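Local coordinates for protein phenylalanine ammonia-lyase (PDB 1Y2M) that catalyses the non-oxidative deamination of L-phenylalanine and L-tyrosine to trans-cinnamate and p-coumarate, working as a homotetramer in phenylpropanoid metabolism, at residues 545-550 with 637-642; 550-555 with 575-580; 555-558 with 563-566; 567-572 with 612-617. All coordinates share one frame; numbering follows the deposited sequence.

Interaction 1. Residues 545-550 with 637-642; sequences KKQFGP and TRQVRE
Gln-547 and Gln-639 reach toward each other across the gap between two helices, and their side chains cross at about a right angle. The two amide planes stand 44° apart, so the groups are neither stacked flat nor coplanar. Gln-547 OE1 lies 3.8 Å from Gln-639 NE2, too long a separation to be counted as a hydrogen bond, and the pair is better read as loose polar contact at the surface. The second amide atom of Gln-547, NE2, approaches an apolar partner: it sits 4.2 Å from CG2 of Val-640, past which the glutamine chain runs in the opposite direction. One amide therefore meets a polar and an apolar neighbour at once.

The torsions explain this reach. Gln-547 keeps CG anti to its carbonyl carbon and then extends (chi2 -158°), which carries the amide well clear of its own helix. Gln-639 starts from the less common site between N and C (chi1 73°), and its extended chain brings NE2 up to the other amide, across its chain. Even the nearest CA atoms, those of Gln-547 and Val-640, are 9.3 Å apart, and just 84 Å² is buried in all, so the backbones themselves stay well separated here.

Further contacts tie the same helices together. Val-640 also rests on Ile-540 and Glu-543 of helix 506-560, and Gln-547 touches Leu-636, while Phe-548 inserts between helices 619-646 and 593-611, meeting Trp-597 edge-to-face.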
loop_
_atom_site.group_PDB
_atom_site.type_symbol
_atom_site.label_atom_id
_atom_site.label_comp_id
_atom_site.label_asym_id
_atom_site.label_seq_id
_atom_site.Cartn_x
_atom_site.Cartn_y
_atom_site.Cartn_z
ATOM N N LYS B 545 -17.235 -10.271 46.354
ATOM C CA LYS B 545 -18.634 -10.657 46.217
ATOM C C LYS B 545 -18.992 -11.851 47.140
ATOM O O LYS B 545 -20.104 -11.914 47.679
ATOM C CB LYS B 545 -18.952 -10.980 44.759
ATOM C CG LYS B 545 -19.041 -9.761 43.889
ATOM C CD LYS B 545 -19.276 -10.116 42.430
ATOM C CE LYS B 545 -19.449 -8.831 41.589
ATOM N NZ LYS B 545 -19.829 -9.135 40.171
ATOM N N LYS B 546 -18.066 -12.789 47.345
ATOM C CA LYS B 546 -18.349 -13.918 48.256
ATOM C C LYS B 546 -18.719 -13.417 49.614
ATOM O O LYS B 546 -19.578 -13.989 50.297
ATOM C CB LYS B 546 -17.123 -14.808 48.467
ATOM C CG LYS B 546 -16.793 -15.765 47.384
ATOM C CD LYS B 546 -15.503 -16.494 47.780
ATOM C CE LYS B 546 -15.153 -17.595 46.777
ATOM N NZ LYS B 546 -13.731 -18.069 46.959
ATOM N N GLN B 547 -18.005 -12.388 50.053
ATOM C CA GLN B 547 -18.240 -11.849 51.387
ATOM C C GLN B 547 -19.313 -10.784 51.423
ATOM O O GLN B 547 -20.038 -10.651 52.395
ATOM C CB GLN B 547 -16.963 -11.246 51.911
ATOM C CG GLN B 547 -16.019 -12.309 52.411
ATOM C CD GLN B 547 -15.052 -11.718 53.367
ATOM O OE1 GLN B 547 -15.396 -11.360 54.526
ATOM N NE2 GLN B 547 -13.843 -11.577 52.904
ATOM N N PHE B 548 -19.421 -10.016 50.354
ATOM C CA PHE B 548 -20.344 -8.912 50.394
ATOM C C PHE B 548 -21.812 -9.279 50.196
ATOM O O PHE B 548 -22.696 -8.651 50.812
ATOM C CB PHE B 548 -19.940 -7.789 49.455
ATOM C CG PHE B 548 -20.521 -6.467 49.879
ATOM C CD1 PHE B 548 -20.293 -5.976 51.171
ATOM C CD2 PHE B 548 -21.314 -5.775 49.039
ATOM C CE1 PHE B 548 -20.850 -4.789 51.590
ATOM C CE2 PHE B 548 -21.882 -4.587 49.435
ATOM C CZ PHE B 548 -21.655 -4.080 50.712
ATOM N N GLY B 549 -22.083 -10.296 49.372
ATOM C CA GLY B 549 -23.455 -10.835 49.265
ATOM C C GLY B 549 -24.146 -11.074 50.602
ATOM O O GLY B 549 -25.247 -10.558 50.857
ATOM N N PRO B 550 -23.544 -11.888 51.474
ATOM C CA PRO B 550 -24.047 -12.078 52.816
ATOM C C PRO B 550 -24.137 -10.820 53.684
ATOM O O PRO B 550 -25.068 -10.670 54.493
ATOM C CB PRO B 550 -23.039 -13.072 53.418
ATOM C CG PRO B 550 -22.576 -13.833 52.249
ATOM C CD PRO B 550 -22.437 -12.821 51.169
ATOM N N THR B 637 -13.550 -4.084 50.849
ATOM C CA THR B 637 -12.696 -3.935 49.686
ATOM C C THR B 637 -11.234 -3.831 50.117
ATOM O O THR B 637 -10.367 -4.504 49.564
ATOM C CB THR B 637 -13.089 -2.677 48.884
ATOM O OG1 THR B 637 -14.409 -2.832 48.390
ATOM C CG2 THR B 637 -12.156 -2.480 47.715
ATOM N N ARG B 638 -10.971 -2.997 51.111
ATOM C CA ARG B 638 -9.592 -2.799 51.547
ATOM C C ARG B 638 -9.025 -4.126 52.068
ATOM O O ARG B 638 -7.866 -4.475 51.793
ATOM C CB ARG B 638 -9.518 -1.695 52.596
ATOM C CG ARG B 638 -9.807 -0.339 52.012
ATOM C CD ARG B 638 -9.439 0.791 52.947
ATOM N NE ARG B 638 -9.757 2.120 52.402
ATOM C CZ ARG B 638 -10.525 3.022 52.999
ATOM N NH1 ARG B 638 -11.064 2.786 54.192
ATOM N NH2 ARG B 638 -10.718 4.194 52.403
ATOM N N GLN B 639 -9.852 -4.888 52.789
ATOM C CA GLN B 639 -9.365 -6.146 53.385
ATOM C C GLN B 639 -9.095 -7.214 52.339
ATOM O O GLN B 639 -8.052 -7.883 52.373
ATOM C CB GLN B 639 -10.214 -6.638 54.558
ATOM C CG GLN B 639 -11.554 -7.234 54.337
ATOM C CD GLN B 639 -12.264 -7.587 55.715
ATOM O OE1 GLN B 639 -12.194 -6.817 56.687
ATOM N NE2 GLN B 639 -12.932 -8.733 55.769
ATOM N N VAL B 640 -9.961 -7.292 51.343
ATOM C CA VAL B 640 -9.768 -8.247 50.253
ATOM C C VAL B 640 -8.519 -7.899 49.418
ATOM O O VAL B 640 -7.733 -8.780 49.046
ATOM C CB VAL B 640 -11.011 -8.322 49.355
ATOM C CG1 VAL B 640 -10.775 -9.178 48.156
ATOM C CG2 VAL B 640 -12.196 -8.862 50.178
ATOM N N ARG B 641 -8.332 -6.612 49.158
ATOM C CA ARG B 641 -7.119 -6.183 48.506
ATOM C C ARG B 641 -5.882 -6.541 49.336
ATOM O O ARG B 641 -4.916 -7.086 48.805
ATOM C CB ARG B 641 -7.126 -4.701 48.303
ATOM C CG ARG B 641 -8.055 -4.321 47.208
ATOM C CD ARG B 641 -8.286 -2.805 47.253
ATOM N NE ARG B 641 -9.007 -2.271 46.102
ATOM C CZ ARG B 641 -9.334 -0.983 46.001
ATOM N NH1 ARG B 641 -9.013 -0.130 46.952
ATOM N NH2 ARG B 641 -9.919 -0.546 44.913
ATOM N N GLU B 642 -5.910 -6.271 50.640
ATOM C CA GLU B 642 -4.730 -6.571 51.461
ATOM C C GLU B 642 -4.439 -8.056 51.480
ATOM O O GLU B 642 -3.267 -8.458 51.422
ATOM C CB GLU B 642 -4.876 -6.041 52.879
ATOM C CG GLU B 642 -4.377 -4.691 53.054
ATOM C CD GLU B 642 -2.958 -4.522 52.543
ATOM O OE1 GLU B 642 -2.059 -5.306 52.902
ATOM O OE2 GLU B 642 -2.755 -3.581 51.775
#

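Interaction 2. Residues 550-555 with 575-580; sequences PAIVSL and EKVNKT
Ile-552 meets Asn-578 and Val-577 through torsions that spread its two terminal methyls along one front: CG2 is anti to the backbone N, and CG1, anti to the carbonyl carbon (chi1 -74°), carries CD1 outward. Asn-578 has the same first torsion, with CG anti to its carbonyl carbon, and this swings the amide in toward the isoleucine although its CB leaves the backbone obliquely to the partner helix. The contact is helix-helix packing between 506-560 and 570-587, in the all-helical arm that projects from the body of the subunit, consistent with the helical extension of eukaryotic ammonia-lyases.

The closest CA atoms, those of Ile-552 and Asn-578, are 8.2 Å apart, a spacing that a single layer of side chains can fill. Val-577 supplies the purely apolar part, its CG1 standing 4.3 Å from CG2 of Ile-552. Further along helix 570-587 Ile-552 also rests on Leu-581, while Val-553, next to it in sequence, packs on Arg-570 and Val-574. Leu-555 turns to helix 619-646, touching Trp-625 and Ala-629, which shows the 550-555 turn wedged between two partner helices.

The amide oxygen of Asn-578 makes a van der Waals contact, not a polar one: OD1 lies 3.5 Å from Ile-552 CD1 and 3.6 Å from Ile-552 CG2, touching both methyls together.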
loop_
_atom_site.group_PDB
_atom_site.type_symbol
_atom_site.label_atom_id
_atom_site.label_comp_id
_atom_site.label_asym_id
_atom_site.label_seq_id
_atom_site.Cartn_x
_atom_site.Cartn_y
_atom_site.Cartn_z
ATOM N N PRO B 550 -23.544 -11.888 51.474
ATOM C CA PRO B 550 -24.047 -12.078 52.816
ATOM C C PRO B 550 -24.137 -10.820 53.684
ATOM O O PRO B 550 -25.068 -10.670 54.493
ATOM C CB PRO B 550 -23.039 -13.072 53.418
ATOM C CG PRO B 550 -22.576 -13.833 52.249
ATOM C CD PRO B 550 -22.437 -12.821 51.169
ATOM N N ALA B 551 -23.146 -9.942 53.534
ATOM C CA ALA B 551 -23.091 -8.681 54.286
ATOM C C ALA B 551 -24.314 -7.788 53.985
ATOM O O ALA B 551 -24.886 -7.160 54.884
ATOM C CB ALA B 551 -21.779 -7.935 53.978
ATOM N N ILE B 552 -24.708 -7.763 52.725
ATOM C CA ILE B 552 -25.900 -7.009 52.276
ATOM C C ILE B 552 -27.139 -7.516 52.988
ATOM O O ILE B 552 -27.897 -6.752 53.603
ATOM C CB ILE B 552 -26.077 -7.148 50.769
ATOM C CG1 ILE B 552 -25.031 -6.311 50.051
ATOM C CG2 ILE B 552 -27.509 -6.689 50.294
ATOM C CD1 ILE B 552 -24.831 -6.702 48.608
ATOM N N VAL B 553 -27.327 -8.823 52.907
ATOM C CA VAL B 553 -28.473 -9.450 53.554
ATOM C C VAL B 553 -28.483 -9.100 55.039
ATOM O O VAL B 553 -29.518 -8.746 55.621
ATOM C CB VAL B 553 -28.449 -10.970 53.327
ATOM C CG1 VAL B 553 -29.570 -11.638 54.111
ATOM C CG2 VAL B 553 -28.552 -11.287 51.836
ATOM N N SER B 554 -27.330 -9.241 55.677
ATOM C CA SER B 554 -27.207 -9.025 57.100
ATOM C C SER B 554 -27.540 -7.603 57.518
ATOM O O SER B 554 -28.247 -7.376 58.506
ATOM C CB SER B 554 -25.793 -9.366 57.542
ATOM O OG SER B 554 -25.586 -8.960 58.886
ATOM N N LEU B 555 -27.020 -6.635 56.751
ATOM C CA LEU B 555 -27.276 -5.219 57.050
ATOM C C LEU B 555 -28.740 -4.879 56.829
ATOM O O LEU B 555 -29.326 -4.124 57.594
ATOM C CB LEU B 555 -26.383 -4.307 56.205
ATOM C CG LEU B 555 -24.956 -4.155 56.746
ATOM C CD1 LEU B 555 -24.014 -3.639 55.666
ATOM C CD2 LEU B 555 -24.914 -3.274 57.993
ATOM N N GLU B 575 -33.482 -8.931 46.521
ATOM C CA GLU B 575 -33.308 -9.133 45.089
ATOM C C GLU B 575 -33.065 -7.793 44.406
ATOM O O GLU B 575 -32.184 -7.689 43.581
ATOM C CB GLU B 575 -34.530 -9.806 44.442
ATOM C CG GLU B 575 -34.436 -9.889 42.904
ATOM C CD GLU B 575 -35.784 -10.163 42.220
ATOM O OE1 GLU B 575 -36.712 -9.310 42.329
ATOM O OE2 GLU B 575 -35.894 -11.218 41.540
ATOM N N LYS B 576 -33.900 -6.794 44.718
ATOM C CA LYS B 576 -33.894 -5.539 43.967
ATOM C C LYS B 576 -32.711 -4.667 44.367
ATOM O O LYS B 576 -32.101 -3.988 43.516
ATOM C CB LYS B 576 -35.229 -4.815 44.129
ATOM C CG LYS B 576 -36.385 -5.494 43.367
ATOM C CD LYS B 576 -37.641 -4.610 43.380
ATOM C CE LYS B 576 -38.852 -5.276 42.772
ATOM N NZ LYS B 576 -38.550 -5.817 41.441
ATOM N N VAL B 577 -32.321 -4.708 45.631
ATOM C CA VAL B 577 -31.106 -3.995 46.090
ATOM C C VAL B 577 -29.878 -4.575 45.397
ATOM O O VAL B 577 -29.064 -3.829 44.880
ATOM C CB VAL B 577 -30.956 -3.973 47.633
ATOM C CG1 VAL B 577 -29.541 -3.641 48.078
ATOM C CG2 VAL B 577 -31.911 -2.958 48.223
ATOM N N ASN B 578 -29.765 -5.893 45.343
ATOM C CA ASN B 578 -28.663 -6.526 44.622
ATOM C C ASN B 578 -28.633 -6.130 43.159
ATOM O O ASN B 578 -27.566 -5.849 42.593
ATOM C CB ASN B 578 -28.757 -8.064 44.751
ATOM C CG ASN B 578 -28.355 -8.605 46.140
ATOM O OD1 ASN B 578 -27.621 -7.984 46.887
ATOM N ND2 ASN B 578 -28.838 -9.796 46.456
ATOM N N LYS B 579 -29.788 -6.039 42.517
ATOM C CA LYS B 579 -29.791 -5.731 41.119
ATOM C C LYS B 579 -29.387 -4.277 40.906
ATOM O O LYS B 579 -28.671 -3.962 39.962
ATOM C CB LYS B 579 -31.148 -5.953 40.504
ATOM C CG LYS B 579 -31.573 -7.412 40.412
ATOM C CD LYS B 579 -32.809 -7.695 39.518
ATOM C CE LYS B 579 -33.619 -6.474 39.115
ATOM N NZ LYS B 579 -33.037 -5.779 37.918
ATOM N N THR B 580 -29.852 -3.408 41.796
ATOM C CA THR B 580 -29.517 -1.993 41.642
ATOM C C THR B 580 -28.012 -1.784 41.857
ATOM O O THR B 580 -27.346 -1.046 41.096
ATOM C CB THR B 580 -30.305 -1.163 42.637
ATOM O OG1 THR B 580 -31.709 -1.225 42.322
ATOM C CG2 THR B 580 -29.802 0.314 42.683
#

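Interaction 3. Residues 555-558 with 563-566; sequences LIDQ and AMTG
At the helix-loop-helix turn that joins helix 506-560 to helix 570-587, Met-564 of the loop folds back onto Ile-556 near the end of the first helix. The residue is modelled as selenomethionine, with SE in the place of sulfur. Its terminal methyl does the touching: CE lies 4.0 Å from CG2 of Ile-556, and the two side chains cross at about a right angle. The approach follows from the bend at the end of the chain. CG is anti to the carbonyl carbon and the chain runs on extended through chi2, but chi3 of -64° turns CE off that line and against the helix. On the other side of the contact, CG2 of Ile-556 is anti to the backbone N, placing this branch in front of the methyl.

The connection between helices 506-560 and 570-587 is short, with four residues separating the two segments, and the meeting of CE with CG2 packs its loop against the first helix. Both Ile-556 and Met-564 also touch Leu-573 of helix 570-587, and Ile-556 reaches Trp-625 of helix 619-646. The CA atoms of Asp-557 and Met-564 are the nearest pair, at 8.9 Å, so side chains alone bridge the gap.

Asp-557 takes a marginal part. Its CB points away from the loop, yet OD1 comes back to 4.5 Å from Met-564 CE. That oxygen is engaged by Arg-570 NE in a salt bridge, and the loop's own carbonyl, Met-564 O, is hydrogen-bonded to Ser-567 OG.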
loop_
_atom_site.group_PDB
_atom_site.type_symbol
_atom_site.label_atom_id
_atom_site.label_comp_id
_atom_site.label_asym_id
_atom_site.label_seq_id
_atom_site.Cartn_x
_atom_site.Cartn_y
_atom_site.Cartn_z
ATOM N N LEU B 555 -27.020 -6.635 56.751
ATOM C CA LEU B 555 -27.276 -5.219 57.050
ATOM C C LEU B 555 -28.740 -4.879 56.829
ATOM O O LEU B 555 -29.326 -4.124 57.594
ATOM C CB LEU B 555 -26.383 -4.307 56.205
ATOM C CG LEU B 555 -24.956 -4.155 56.746
ATOM C CD1 LEU B 555 -24.014 -3.639 55.666
ATOM C CD2 LEU B 555 -24.914 -3.274 57.993
ATOM N N ILE B 556 -29.321 -5.424 55.764
ATOM C CA ILE B 556 -30.759 -5.273 55.512
ATOM C C ILE B 556 -31.566 -5.840 56.687
ATOM O O ILE B 556 -32.555 -5.252 57.142
ATOM C CB ILE B 556 -31.157 -5.950 54.182
ATOM C CG1 ILE B 556 -30.823 -5.047 52.992
ATOM C CG2 ILE B 556 -32.623 -6.324 54.152
ATOM C CD1 ILE B 556 -31.124 -5.689 51.644
ATOM N N ASP B 557 -31.159 -6.997 57.191
ATOM C CA ASP B 557 -31.884 -7.572 58.335
ATOM C C ASP B 557 -31.753 -6.724 59.577
ATOM O O ASP B 557 -32.738 -6.472 60.299
ATOM C CB ASP B 557 -31.385 -8.980 58.646
ATOM C CG ASP B 557 -31.893 -9.992 57.672
ATOM O OD1 ASP B 557 -32.904 -9.706 56.988
ATOM O OD2 ASP B 557 -31.299 -11.086 57.612
ATOM N N GLN B 558 -30.531 -6.293 59.845
ATOM C CA GLN B 558 -30.253 -5.499 61.005
ATOM C C GLN B 558 -31.030 -4.187 60.982
ATOM O O GLN B 558 -31.609 -3.793 62.009
ATOM C CB GLN B 558 -28.770 -5.227 61.104
ATOM C CG GLN B 558 -28.362 -4.375 62.292
ATOM C CD GLN B 558 -26.864 -4.050 62.310
ATOM O OE1 GLN B 558 -26.156 -4.216 61.304
ATOM N NE2 GLN B 558 -26.380 -3.575 63.462
ATOM N N ALA B 563 -39.074 -3.601 60.702
ATOM C CA ALA B 563 -40.064 -2.915 59.886
ATOM C C ALA B 563 -40.697 -3.838 58.826
ATOM O O ALA B 563 -41.786 -3.544 58.337
ATOM C CB ALA B 563 -39.453 -1.687 59.253
HETATM N N MSE B 564 -40.031 -4.950 58.467
HETATM C CA MSE B 564 -40.579 -5.865 57.454
HETATM C C MSE B 564 -41.272 -7.077 58.072
HETATM O O MSE B 564 -41.759 -7.950 57.372
HETATM C CB MSE B 564 -39.476 -6.362 56.518
HETATM C CG MSE B 564 -38.770 -5.269 55.836
HETATM SE SE MSE B 564 -37.440 -5.959 54.520
HETATM C CE MSE B 564 -36.187 -6.908 55.808
ATOM N N THR B 565 -41.303 -7.150 59.389
ATOM C CA THR B 565 -41.873 -8.333 60.027
ATOM C C THR B 565 -43.348 -8.489 59.603
ATOM O O THR B 565 -44.079 -7.502 59.540
ATOM C CB THR B 565 -41.748 -8.246 61.564
ATOM O OG1 THR B 565 -42.332 -9.417 62.155
ATOM C CG2 THR B 565 -42.456 -7.017 62.128
ATOM N N GLY B 566 -43.761 -9.715 59.260
ATOM C CA GLY B 566 -45.148 -9.988 58.898
ATOM C C GLY B 566 -45.468 -9.631 57.471
ATOM O O GLY B 566 -46.602 -9.766 57.034
#

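Interaction 4. Residues 567-572 with 612-617; sequences SNLRDE and LSSTSL
A single methyl, CD1 of Leu-569, meets three residues of the facing loop, Leu-612, Ser-614 and Thr-615, and so carries most of the approaches, with CB of Leu-569 adding a second touch on Leu-612 CD2. The loop opens with a type I beta turn from Leu-612 to Thr-615, just after helix 593-611, while Leu-569 belongs to the segment leading into helix 570-587; the contact ties two interhelical connections together at the far tip of the helical arm.

The closest approach is apolar, with Leu-569 CD1 3.8 Å from Leu-612 CD2, the two side chains meeting at a slant. CG2 of Thr-615 stands 3.9 Å from that same CD1, the two side chains sliding past each other in opposite directions, while Ser-614 OG touches it from 4.0 Å. The two branches of Thr-615 take different partners because OG1 lies between N and the carbonyl carbon (chi1 71°), leaving CG2 anti to that carbon and facing the leucine. The hydroxyl turns to Leu-612 O, 2.8 Å from OG1, approaching in the carbonyl plane on a lone pair, and the same oxygen also accepts a hydrogen bond from the backbone N of Thr-615. Replacing Thr-615 by alanine removes both branches, which would probably strip one flank from Leu-569 CD1 and leave the Leu-612 carbonyl gripped by a lone backbone bond within the turn.

Leu-619 of the second subunit packs on Leu-612 and Thr-615. An ST turn precedes the helix: Leu-569 N donates to Ser-567 OG at 3.1 Å, with an N-H...O angle of 145°.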
loop_
_atom_site.group_PDB
_atom_site.type_symbol
_atom_site.label_atom_id
_atom_site.label_comp_id
_atom_site.label_asym_id
_atom_site.label_seq_id
_atom_site.Cartn_x
_atom_site.Cartn_y
_atom_site.Cartn_z
ATOM N N SER B 567 -44.463 -9.197 56.722
ATOM C CA SER B 567 -44.670 -8.829 55.339
ATOM C C SER B 567 -44.028 -9.849 54.410
ATOM O O SER B 567 -43.294 -10.773 54.827
ATOM C CB SER B 567 -44.043 -7.456 55.061
ATOM O OG SER B 567 -42.629 -7.556 54.901
ATOM N N ASN B 568 -44.263 -9.642 53.131
ATOM C CA ASN B 568 -43.579 -10.398 52.113
ATOM C C ASN B 568 -42.675 -9.460 51.327
ATOM O O ASN B 568 -42.557 -9.577 50.099
ATOM C CB ASN B 568 -44.608 -11.107 51.217
ATOM C CG ASN B 568 -43.967 -12.058 50.255
ATOM O OD1 ASN B 568 -42.908 -12.639 50.554
ATOM N ND2 ASN B 568 -44.555 -12.187 49.060
ATOM N N LEU B 569 -41.951 -8.604 52.067
ATOM C CA LEU B 569 -41.048 -7.598 51.441
ATOM C C LEU B 569 -39.564 -7.960 51.394
ATOM O O LEU B 569 -38.805 -7.365 50.622
ATOM C CB LEU B 569 -41.152 -6.257 52.169
ATOM C CG LEU B 569 -42.530 -5.627 52.195
ATOM C CD1 LEU B 569 -42.537 -4.456 53.143
ATOM C CD2 LEU B 569 -42.879 -5.230 50.795
ATOM N N ARG B 570 -39.135 -8.938 52.185
ATOM C CA ARG B 570 -37.689 -9.221 52.309
ATOM C C ARG B 570 -37.040 -9.805 51.050
ATOM O O ARG B 570 -36.001 -9.308 50.589
ATOM C CB ARG B 570 -37.414 -10.096 53.515
ATOM C CG ARG B 570 -35.939 -10.411 53.705
ATOM C CD ARG B 570 -35.706 -10.916 55.112
ATOM N NE ARG B 570 -34.339 -11.395 55.372
ATOM C CZ ARG B 570 -33.876 -12.605 55.040
ATOM N NH1 ARG B 570 -34.607 -13.460 54.331
ATOM N NH2 ARG B 570 -32.641 -12.938 55.371
ATOM N N ASP B 571 -37.617 -10.877 50.502
ATOM C CA ASP B 571 -37.151 -11.438 49.219
ATOM C C ASP B 571 -37.060 -10.363 48.166
ATOM O O ASP B 571 -36.041 -10.213 47.505
ATOM C CB ASP B 571 -38.131 -12.485 48.688
ATOM C CG ASP B 571 -37.757 -13.874 49.060
ATOM O OD1 ASP B 571 -37.024 -14.029 50.071
ATOM O OD2 ASP B 571 -38.230 -14.800 48.340
ATOM N N GLU B 572 -38.147 -9.621 47.997
ATOM C CA GLU B 572 -38.179 -8.585 46.981
ATOM C C GLU B 572 -37.052 -7.563 47.205
ATOM O O GLU B 572 -36.381 -7.134 46.257
ATOM C CB GLU B 572 -39.530 -7.865 46.997
ATOM C CG GLU B 572 -39.706 -6.906 45.849
ATOM C CD GLU B 572 -40.952 -6.027 45.922
ATOM O OE1 GLU B 572 -41.799 -6.184 46.846
ATOM O OE2 GLU B 572 -41.073 -5.166 45.025
ATOM N N LEU B 612 -39.939 -0.616 50.255
ATOM C CA LEU B 612 -40.419 -0.506 51.621
ATOM C C LEU B 612 -41.302 0.740 51.816
ATOM O O LEU B 612 -41.498 1.225 52.948
ATOM C CB LEU B 612 -39.238 -0.451 52.597
ATOM C CG LEU B 612 -38.289 -1.662 52.659
ATOM C CD1 LEU B 612 -37.391 -1.563 53.872
ATOM C CD2 LEU B 612 -39.014 -3.014 52.618
ATOM N N SER B 613 -41.882 1.244 50.733
ATOM C CA SER B 613 -42.705 2.450 50.866
ATOM C C SER B 613 -43.912 2.279 51.803
ATOM O O SER B 613 -44.481 3.284 52.286
ATOM C CB SER B 613 -43.233 2.899 49.507
ATOM O OG SER B 613 -44.146 1.937 49.052
ATOM N N SER B 614 -44.369 1.041 52.027
ATOM C CA SER B 614 -45.482 0.796 52.970
ATOM C C SER B 614 -45.109 0.818 54.472
ATOM O O SER B 614 -46.007 0.784 55.350
ATOM C CB SER B 614 -46.154 -0.541 52.657
ATOM O OG SER B 614 -45.298 -1.602 53.038
ATOM N N THR B 615 -43.804 0.844 54.769
ATOM C CA THR B 615 -43.301 0.684 56.138
ATOM C C THR B 615 -43.152 1.979 56.929
ATOM O O THR B 615 -43.235 3.083 56.394
ATOM C CB THR B 615 -41.938 -0.005 56.148
ATOM O OG1 THR B 615 -40.926 0.892 55.636
ATOM C CG2 THR B 615 -41.990 -1.307 55.323
ATOM N N SER B 616 -42.848 1.816 58.209
ATOM C CA SER B 616 -42.756 2.923 59.131
ATOM C C SER B 616 -41.342 3.530 59.243
ATOM O O SER B 616 -41.118 4.411 60.081
ATOM C CB SER B 616 -43.227 2.438 60.513
ATOM O OG SER B 616 -42.371 1.400 60.925
ATOM N N LEU B 617 -40.406 3.073 58.417
ATOM C CA LEU B 617 -39.009 3.497 58.490
ATOM C C LEU B 617 -38.855 4.985 58.289
ATOM O O LEU B 617 -39.445 5.545 57.388
ATOM C CB LEU B 617 -38.164 2.777 57.455
ATOM C CG LEU B 617 -37.900 1.309 57.859
ATOM C CD1 LEU B 617 -37.443 0.464 56.677
ATOM C CD2 LEU B 617 -36.911 1.227 59.049
#

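Interactions 1, 2 and 3 follow one another along helix 506-560, sharing Pro-550 and then Leu-555, and their character changes on the way. Interaction 1 is a sparse, partly exposed meeting of two amides and a valine between helices 506-560 and 619-646. Interactions 2 and 3 are buried and led by aliphatic groups, the first against helix 570-587, the second against the loop leading to it. Interaction 4, partly buried, joins the 567-572 segment to the loop after helix 593-611, and its centre is about 8 Å from that of interaction 3. Those two touch directly, through a salt bridge and the packing of Met-564 SE on Leu-612 CD2. Of the four, interaction 4 alone meets another subunit.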